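Long-range contacts in early 35 kDa protein (Autographa californica nucleopolyhedrovirus, PDB 1P35), which inhibits caspases to block the apoptosis that insect host cells mount against viral infection, and also suppresses the host's antiviral RNA interference: residues Cys1-Asp9 / Ile178-Asn186; Gln37-Met45 / Ile117-Asp125. One frame throughout, in Å; residues are numbered along the deposited sequence.

Contact 1. Residues Cys1-Asp9 / Ile178-Asn186; sequences CVIFPVEID and IVPFAHEIN
E184 and I3 make the direct polar contact here: the backbone N of I3 donates to OE1 of E184 at 2.9 Å, nearly straight at 170°. The N-H comes in from above the carboxylate plane, 67° out of it. E184 gets there by tucking CG between its own backbone N and carbonyl carbon (chi1 62°) and bending again at chi2, which brings the carboxylate alongside the backbone of I3. C1 O lies 3.1 Å from the same OE1; both are acceptors, so this pair would tend to disfavour charge on OE1, an effect the I3 N-H probably offsets.

The other oxygen, OE2, works through water. Water 2 bridges it to V6 O, donating at 2.8 Å to OE2 and 2.7 Å to V6 O. Waters 1 and 3 link OE2 in the same way to P5 O and I8 O, although how they share out their protons is less certain. One carboxylate thus ties together the carbonyls of P5, V6 and I8 in the loop that follows the strand.

A weaker polar touch is the CA-H of H183, directed at C1 O, with CA 3.5 Å from that oxygen. The apolar part is small. V2 CG1 lies 3.8 Å from E184 CB, the two side chains running past each other in opposite senses, and C1 SG rests 3.7 Å from CB of P180, the centre of an inverse gamma turn.

Strand 2-4 is paired antiparallel with strand 42-48, V2 bonding to M45 and F4 to L43, while F46 of that strand packs on both C1 and P180. N289 and N291 hold the backbone N atoms of H183 and A182. Helix 137-140 packs against V2 and I185, and strand 191-199 takes F181.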
loop_
_atom_site.group_PDB
_atom_site.type_symbol
_atom_site.label_atom_id
_atom_site.label_comp_id
_atom_site.label_asym_id
_atom_site.label_seq_id
_atom_site.Cartn_x
_atom_site.Cartn_y
_atom_site.Cartn_z
ATOM N N CYS A 1 -0.961 5.061 25.357
ATOM C CA CYS A 1 -0.964 3.641 25.699
ATOM C C CYS A 1 -1.801 3.440 26.935
ATOM O O CYS A 1 -2.539 2.472 27.025
ATOM C CB CYS A 1 0.443 3.274 25.943
ATOM S SG CYS A 1 1.233 4.082 24.674
ATOM N N VAL A 2 -1.622 4.341 27.891
ATOM C CA VAL A 2 -2.405 4.322 29.157
ATOM C C VAL A 2 -3.603 5.121 28.695
ATOM O O VAL A 2 -3.561 6.358 28.581
ATOM C CB VAL A 2 -1.653 5.068 30.282
ATOM C CG1 VAL A 2 -2.426 5.037 31.562
ATOM C CG2 VAL A 2 -0.279 4.458 30.438
ATOM N N ILE A 3 -4.645 4.404 28.348
ATOM C CA ILE A 3 -5.841 5.047 27.810
ATOM C C ILE A 3 -6.972 5.298 28.784
ATOM O O ILE A 3 -7.253 4.481 29.654
ATOM C CB ILE A 3 -6.334 4.223 26.617
ATOM C CG1 ILE A 3 -5.210 4.189 25.563
ATOM C CG2 ILE A 3 -7.620 4.794 26.043
ATOM C CD1 ILE A 3 -5.580 3.459 24.265
ATOM N N PHE A 4 -7.616 6.449 28.627
ATOM C CA PHE A 4 -8.745 6.850 29.475
ATOM C C PHE A 4 -9.758 7.471 28.538
ATOM O O PHE A 4 -9.383 8.123 27.573
ATOM C CB PHE A 4 -8.329 7.937 30.487
ATOM C CG PHE A 4 -9.472 8.458 31.319
ATOM C CD1 PHE A 4 -9.862 7.789 32.470
ATOM C CD2 PHE A 4 -10.258 9.526 30.861
ATOM C CE1 PHE A 4 -11.038 8.161 33.153
ATOM C CE2 PHE A 4 -11.438 9.916 31.524
ATOM C CZ PHE A 4 -11.830 9.222 32.674
ATOM N N PRO A 5 -11.054 7.217 28.733
ATOM C CA PRO A 5 -11.823 6.384 29.657
ATOM C C PRO A 5 -11.271 4.967 29.567
ATOM O O PRO A 5 -10.742 4.593 28.531
ATOM C CB PRO A 5 -13.221 6.453 29.067
ATOM C CG PRO A 5 -13.276 7.884 28.569
ATOM C CD PRO A 5 -11.958 7.947 27.826
ATOM N N VAL A 6 -11.431 4.166 30.615
ATOM C CA VAL A 6 -10.879 2.817 30.580
ATOM C C VAL A 6 -11.634 1.767 29.755
ATOM O O VAL A 6 -11.120 0.677 29.502
ATOM C CB VAL A 6 -10.658 2.287 32.009
ATOM C CG1 VAL A 6 -9.560 3.111 32.702
ATOM C CG2 VAL A 6 -11.971 2.365 32.794
ATOM N N GLU A 7 -12.850 2.076 29.337
ATOM C CA GLU A 7 -13.594 1.123 28.518
ATOM C C GLU A 7 -12.794 0.901 27.215
ATOM O O GLU A 7 -12.271 -0.178 26.964
ATOM C CB GLU A 7 -14.986 1.703 28.189
ATOM C CG GLU A 7 -14.916 3.084 27.506
ATOM C CD GLU A 7 -16.262 3.726 27.223
ATOM O OE1 GLU A 7 -17.081 3.095 26.517
ATOM O OE2 GLU A 7 -16.486 4.866 27.698
ATOM N N ILE A 8 -12.699 1.978 26.434
ATOM C CA ILE A 8 -12.026 2.060 25.148
ATOM C C ILE A 8 -11.305 0.834 24.632
ATOM O O ILE A 8 -10.391 0.348 25.272
ATOM C CB ILE A 8 -11.017 3.224 25.122
ATOM C CG1 ILE A 8 -11.722 4.533 25.459
ATOM C CG2 ILE A 8 -10.398 3.323 23.723
ATOM C CD1 ILE A 8 -12.788 4.887 24.455
ATOM N N ASP A 9 -11.700 0.389 23.438
ATOM C CA ASP A 9 -11.117 -0.763 22.784
ATOM C C ASP A 9 -10.191 -0.309 21.647
ATOM O O ASP A 9 -10.593 0.423 20.758
ATOM C CB ASP A 9 -12.229 -1.662 22.239
ATOM C CG ASP A 9 -11.882 -3.129 22.339
ATOM O OD1 ASP A 9 -11.020 -3.598 21.558
ATOM O OD2 ASP A 9 -12.452 -3.805 23.230
ATOM N N ILE A 178 12.143 5.477 25.946
ATOM C CA ILE A 178 11.099 4.667 26.518
ATOM C C ILE A 178 10.154 4.241 25.367
ATOM O O ILE A 178 9.618 5.091 24.679
ATOM C CB ILE A 178 10.354 5.504 27.550
ATOM C CG1 ILE A 178 11.312 5.876 28.670
ATOM C CG2 ILE A 178 9.122 4.769 28.068
ATOM C CD1 ILE A 178 10.695 6.736 29.790
ATOM N N VAL A 179 9.980 2.943 25.124
ATOM C CA VAL A 179 9.067 2.496 24.080
ATOM C C VAL A 179 7.808 2.262 24.903
ATOM O O VAL A 179 7.757 1.399 25.755
ATOM C CB VAL A 179 9.516 1.227 23.429
ATOM C CG1 VAL A 179 8.697 1.016 22.192
ATOM C CG2 VAL A 179 11.049 1.301 23.079
ATOM N N PRO A 180 6.777 3.048 24.657
ATOM C CA PRO A 180 5.515 2.940 25.421
ATOM C C PRO A 180 4.597 1.758 25.185
ATOM O O PRO A 180 3.532 1.902 24.580
ATOM C CB PRO A 180 4.853 4.295 25.126
ATOM C CG PRO A 180 5.221 4.521 23.682
ATOM C CD PRO A 180 6.729 4.173 23.686
ATOM N N PHE A 181 4.990 0.583 25.672
ATOM C CA PHE A 181 4.144 -0.596 25.514
ATOM C C PHE A 181 3.097 -0.717 26.602
ATOM O O PHE A 181 2.067 -1.361 26.388
ATOM C CB PHE A 181 4.987 -1.890 25.507
ATOM C CG PHE A 181 5.865 -2.036 24.309
ATOM C CD1 PHE A 181 5.358 -1.861 23.038
ATOM C CD2 PHE A 181 7.205 -2.401 24.454
ATOM C CE1 PHE A 181 6.158 -2.055 21.912
ATOM C CE2 PHE A 181 8.021 -2.592 23.330
ATOM C CZ PHE A 181 7.480 -2.420 22.047
ATOM N N ALA A 182 3.335 -0.130 27.774
ATOM C CA ALA A 182 2.362 -0.299 28.869
ATOM C C ALA A 182 0.942 0.246 28.625
ATOM O O ALA A 182 0.723 1.252 27.895
ATOM C CB ALA A 182 2.935 0.301 30.209
ATOM N N HIS A 183 -0.012 -0.423 29.264
ATOM C CA HIS A 183 -1.427 -0.070 29.143
ATOM C C HIS A 183 -1.897 0.468 30.490
ATOM O O HIS A 183 -1.160 0.372 31.513
ATOM C CB HIS A 183 -2.280 -1.317 28.843
ATOM C CG HIS A 183 -1.741 -2.188 27.741
ATOM N ND1 HIS A 183 -2.126 -2.056 26.428
ATOM C CD2 HIS A 183 -0.845 -3.200 27.769
ATOM C CE1 HIS A 183 -1.495 -2.951 25.692
ATOM N NE2 HIS A 183 -0.710 -3.660 26.482
ATOM N N GLU A 184 -3.099 1.056 30.497
ATOM C CA GLU A 184 -3.655 1.473 31.759
ATOM C C GLU A 184 -3.920 0.129 32.519
ATOM O O GLU A 184 -4.140 -0.919 31.905
ATOM C CB GLU A 184 -4.974 2.173 31.550
ATOM C CG GLU A 184 -6.007 1.306 30.922
ATOM C CD GLU A 184 -5.921 1.245 29.400
ATOM O OE1 GLU A 184 -4.867 1.538 28.811
ATOM O OE2 GLU A 184 -6.926 0.872 28.786
ATOM N N ILE A 185 -3.914 0.160 33.842
ATOM C CA ILE A 185 -4.176 -1.061 34.641
ATOM C C ILE A 185 -5.621 -1.542 34.461
ATOM O O ILE A 185 -6.489 -0.716 34.155
ATOM C CB ILE A 185 -3.957 -0.747 36.132
ATOM C CG1 ILE A 185 -2.556 -0.155 36.319
ATOM C CG2 ILE A 185 -4.133 -2.008 36.994
ATOM C CD1 ILE A 185 -2.306 0.390 37.728
ATOM N N ASN A 186 -5.885 -2.855 34.586
ATOM C CA ASN A 186 -7.280 -3.396 34.533
ATOM C C ASN A 186 -7.462 -4.352 35.741
ATOM O O ASN A 186 -6.487 -4.769 36.380
ATOM C CB ASN A 186 -7.636 -4.164 33.241
ATOM C CG ASN A 186 -6.805 -5.445 33.067
ATOM O OD1 ASN A 186 -6.698 -6.287 33.985
ATOM N ND2 ASN A 186 -6.217 -5.596 31.886
HETATM O O HOH W 1 -8.921 2.178 27.975
HETATM O O HOH W 2 -8.893 -0.671 30.099
HETATM O O HOH W 3 -7.659 0.316 26.009
#

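Contact 2. Residues Gln37-Met45 / Ile117-Asp125; sequences QLTKPVLMM and ILKSHDYTD
K40 lies along Y123, its CD over one face of the ring, 4.0 Å from the centroid and 24° off the normal: a CH-pi contact. Beyond CG the lysine is fully extended, which carries NZ past the ring to the backbone O of D122 (2.8 Å, C=O...N angle 155°). OD2 of D122 is 4.5 Å from NZ, too far for a salt bridge, though its charge should still help hold the amine. At the ring's edge and in its plane, Y123 OH donates to P41 O; the modelled bond is so short that its length is doubtful. P41 CD sits beside Y123 CE2 at 4.1 Å.

L43 forks between two partners: CD1 meets CD2 of L118 at 3.6 Å, and CD2 makes an off-centre CH-pi contact with the H121 imidazole. S120 OG lies above one face of that imidazole, offset toward the ring's rim, and donates to I117 O.

Further out, F4 sets its ring edge-to-face with Y123, and I129 and Y132 of helix 126-135 back L118. The backbone that presents H121, D122 and Y123 is a Schellman motif closing helix 110-120, with D122 at C-prime in positive phi and Y123 N bonded to L118 O.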
loop_
_atom_site.group_PDB
_atom_site.type_symbol
_atom_site.label_atom_id
_atom_site.label_comp_id
_atom_site.label_asym_id
_atom_site.label_seq_id
_atom_site.Cartn_x
_atom_site.Cartn_y
_atom_site.Cartn_z
ATOM N N GLN A 37 -19.709 5.421 20.188
ATOM C CA GLN A 37 -20.488 6.242 21.107
ATOM C C GLN A 37 -19.727 7.540 21.425
ATOM O O GLN A 37 -19.968 8.575 20.806
ATOM C CB GLN A 37 -20.780 5.459 22.406
ATOM C CG GLN A 37 -19.540 5.010 23.225
ATOM C CD GLN A 37 -18.780 3.826 22.624
ATOM O OE1 GLN A 37 -18.883 3.548 21.424
ATOM N NE2 GLN A 37 -17.989 3.135 23.463
ATOM N N LEU A 38 -18.798 7.443 22.377
ATOM C CA LEU A 38 -17.937 8.527 22.846
ATOM C C LEU A 38 -18.364 9.959 22.553
ATOM O O LEU A 38 -18.332 10.423 21.410
ATOM C CB LEU A 38 -16.512 8.315 22.331
ATOM C CG LEU A 38 -15.851 6.992 22.711
ATOM C CD1 LEU A 38 -14.470 6.927 22.070
ATOM C CD2 LEU A 38 -15.783 6.862 24.224
ATOM N N THR A 39 -18.747 10.659 23.615
ATOM C CA THR A 39 -19.153 12.059 23.509
ATOM C C THR A 39 -18.009 12.965 24.004
ATOM O O THR A 39 -17.982 14.157 23.707
ATOM C CB THR A 39 -20.441 12.313 24.325
ATOM O OG1 THR A 39 -20.206 11.970 25.692
ATOM C CG2 THR A 39 -21.576 11.442 23.797
ATOM N N LYS A 40 -17.064 12.390 24.743
ATOM C CA LYS A 40 -15.892 13.140 25.245
ATOM C C LYS A 40 -14.593 12.619 24.619
ATOM O O LYS A 40 -14.568 11.549 24.029
ATOM C CB LYS A 40 -15.835 13.057 26.770
ATOM C CG LYS A 40 -17.054 13.753 27.375
ATOM C CD LYS A 40 -17.180 13.553 28.871
ATOM C CE LYS A 40 -18.380 14.349 29.410
ATOM N NZ LYS A 40 -18.470 14.153 30.887
ATOM N N PRO A 41 -13.505 13.390 24.704
ATOM C CA PRO A 41 -12.276 12.879 24.097
ATOM C C PRO A 41 -11.615 11.675 24.799
ATOM O O PRO A 41 -11.896 11.337 25.976
ATOM C CB PRO A 41 -11.362 14.101 24.099
ATOM C CG PRO A 41 -12.386 15.315 24.276
ATOM C CD PRO A 41 -13.274 14.723 25.293
ATOM N N VAL A 42 -10.755 11.021 24.027
ATOM C CA VAL A 42 -9.959 9.905 24.493
ATOM C C VAL A 42 -8.656 10.609 24.917
ATOM O O VAL A 42 -8.112 11.428 24.162
ATOM C CB VAL A 42 -9.636 8.919 23.319
ATOM C CG1 VAL A 42 -8.653 7.854 23.780
ATOM C CG2 VAL A 42 -10.913 8.292 22.783
ATOM N N LEU A 43 -8.195 10.332 26.127
ATOM C CA LEU A 43 -6.935 10.885 26.619
ATOM C C LEU A 43 -5.952 9.695 26.677
ATOM O O LEU A 43 -6.113 8.785 27.495
ATOM C CB LEU A 43 -7.103 11.464 28.030
ATOM C CG LEU A 43 -8.366 12.315 28.232
ATOM C CD1 LEU A 43 -8.344 13.049 29.566
ATOM C CD2 LEU A 43 -8.468 13.311 27.079
ATOM N N MET A 44 -4.993 9.663 25.761
ATOM C CA MET A 44 -4.003 8.604 25.776
ATOM C C MET A 44 -2.707 9.214 26.312
ATOM O O MET A 44 -2.270 10.247 25.839
ATOM C CB MET A 44 -3.776 8.043 24.377
ATOM C CG MET A 44 -2.611 7.050 24.328
ATOM S SD MET A 44 -2.380 6.124 22.783
ATOM C CE MET A 44 -1.899 7.411 21.589
ATOM N N MET A 45 -2.101 8.600 27.303
ATOM C CA MET A 45 -0.885 9.187 27.846
ATOM C C MET A 45 0.178 8.176 27.989
ATOM O O MET A 45 -0.111 6.995 28.127
ATOM C CB MET A 45 -1.171 9.807 29.202
ATOM C CG MET A 45 -2.444 10.696 29.232
ATOM S SD MET A 45 -2.320 11.738 30.681
ATOM C CE MET A 45 -4.108 12.154 30.909
ATOM N N ILE A 117 -6.504 18.523 34.116
ATOM C CA ILE A 117 -6.510 18.054 32.737
ATOM C C ILE A 117 -7.812 17.359 32.353
ATOM O O ILE A 117 -8.388 17.680 31.321
ATOM C CB ILE A 117 -5.277 17.174 32.428
ATOM C CG1 ILE A 117 -4.003 18.042 32.484
ATOM C CG2 ILE A 117 -5.431 16.542 31.053
ATOM C CD1 ILE A 117 -2.660 17.240 32.445
ATOM N N LEU A 118 -8.282 16.437 33.179
ATOM C CA LEU A 118 -9.554 15.800 32.882
ATOM C C LEU A 118 -10.610 16.881 32.698
ATOM O O LEU A 118 -11.374 16.845 31.730
ATOM C CB LEU A 118 -10.021 14.872 34.014
ATOM C CG LEU A 118 -9.082 13.712 34.380
ATOM C CD1 LEU A 118 -9.871 12.679 35.141
ATOM C CD2 LEU A 118 -8.522 13.047 33.142
ATOM N N LYS A 119 -10.648 17.849 33.623
ATOM C CA LYS A 119 -11.670 18.890 33.543
ATOM C C LYS A 119 -11.631 19.667 32.238
ATOM O O LYS A 119 -12.671 19.967 31.682
ATOM C CB LYS A 119 -11.564 19.883 34.701
ATOM C CG LYS A 119 -12.605 21.026 34.603
ATOM C CD LYS A 119 -12.615 21.876 35.841
ATOM C CE LYS A 119 -13.868 22.712 35.932
ATOM N NZ LYS A 119 -13.997 23.231 37.324
ATOM N N SER A 120 -10.445 20.019 31.749
ATOM C CA SER A 120 -10.406 20.747 30.498
ATOM C C SER A 120 -11.022 19.923 29.389
ATOM O O SER A 120 -11.319 20.460 28.331
ATOM C CB SER A 120 -8.966 21.121 30.090
ATOM O OG SER A 120 -8.165 19.971 29.879
ATOM N N HIS A 121 -11.203 18.617 29.622
ATOM C CA HIS A 121 -11.791 17.738 28.596
ATOM C C HIS A 121 -13.189 17.275 28.939
ATOM O O HIS A 121 -13.718 16.309 28.383
ATOM C CB HIS A 121 -10.839 16.565 28.310
ATOM C CG HIS A 121 -9.564 17.017 27.692
ATOM N ND1 HIS A 121 -9.543 17.716 26.508
ATOM C CD2 HIS A 121 -8.285 16.987 28.138
ATOM C CE1 HIS A 121 -8.308 18.098 26.240
ATOM N NE2 HIS A 121 -7.523 17.674 27.217
ATOM N N ASP A 122 -13.776 18.024 29.857
ATOM C CA ASP A 122 -15.126 17.822 30.325
ATOM C C ASP A 122 -15.325 16.575 31.193
ATOM O O ASP A 122 -16.456 16.088 31.327
ATOM C CB ASP A 122 -16.088 17.814 29.133
ATOM C CG ASP A 122 -17.492 18.252 29.518
ATOM O OD1 ASP A 122 -17.687 18.767 30.644
ATOM O OD2 ASP A 122 -18.404 18.097 28.676
ATOM N N TYR A 123 -14.244 16.025 31.748
ATOM C CA TYR A 123 -14.413 14.889 32.651
ATOM C C TYR A 123 -14.334 15.485 34.038
ATOM O O TYR A 123 -13.243 15.824 34.518
ATOM C CB TYR A 123 -13.326 13.816 32.472
ATOM C CG TYR A 123 -13.419 13.060 31.163
ATOM C CD1 TYR A 123 -14.321 12.011 31.008
ATOM C CD2 TYR A 123 -12.623 13.405 30.078
ATOM C CE1 TYR A 123 -14.423 11.329 29.811
ATOM C CE2 TYR A 123 -12.718 12.723 28.867
ATOM C CZ TYR A 123 -13.619 11.687 28.741
ATOM O OH TYR A 123 -13.724 11.014 27.546
ATOM N N THR A 124 -15.495 15.617 34.684
ATOM C CA THR A 124 -15.552 16.215 36.014
ATOM C C THR A 124 -16.153 15.386 37.139
ATOM O O THR A 124 -15.971 15.712 38.303
ATOM C CB THR A 124 -16.302 17.547 35.984
ATOM O OG1 THR A 124 -17.656 17.308 35.576
ATOM C CG2 THR A 124 -15.643 18.517 34.986
ATOM N N ASP A 125 -16.866 14.319 36.822
ATOM C CA ASP A 125 -17.460 13.511 37.884
ATOM C C ASP A 125 -16.396 12.801 38.716
ATOM O O ASP A 125 -15.260 12.615 38.268
ATOM C CB ASP A 125 -18.444 12.504 37.281
ATOM C CG ASP A 125 -17.829 11.671 36.176
ATOM O OD1 ASP A 125 -17.310 12.261 35.202
ATOM O OD2 ASP A 125 -17.878 10.424 36.277
#

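Both contacts meet on neighbouring strands, 2-4 from contact 1 and 42-48 from contact 2, and their centres are 15 Å apart. P5 packs on Y123 from one to the other. Contact 1 is the buried one, its centre about 10 Å from the centre of the chain; contact 2, its centre about 23 Å from that point, is only partly buried. Chemistry follows place: in contact 1 a single acid, helped by bound waters, serves backbone groups of the strand and the loop after it, and apolar touching is slight. In contact 2 the apolar and aromatic side chains between strand and helix end do more of the work, and its lysine-to-carbonyl bond lies toward the surface.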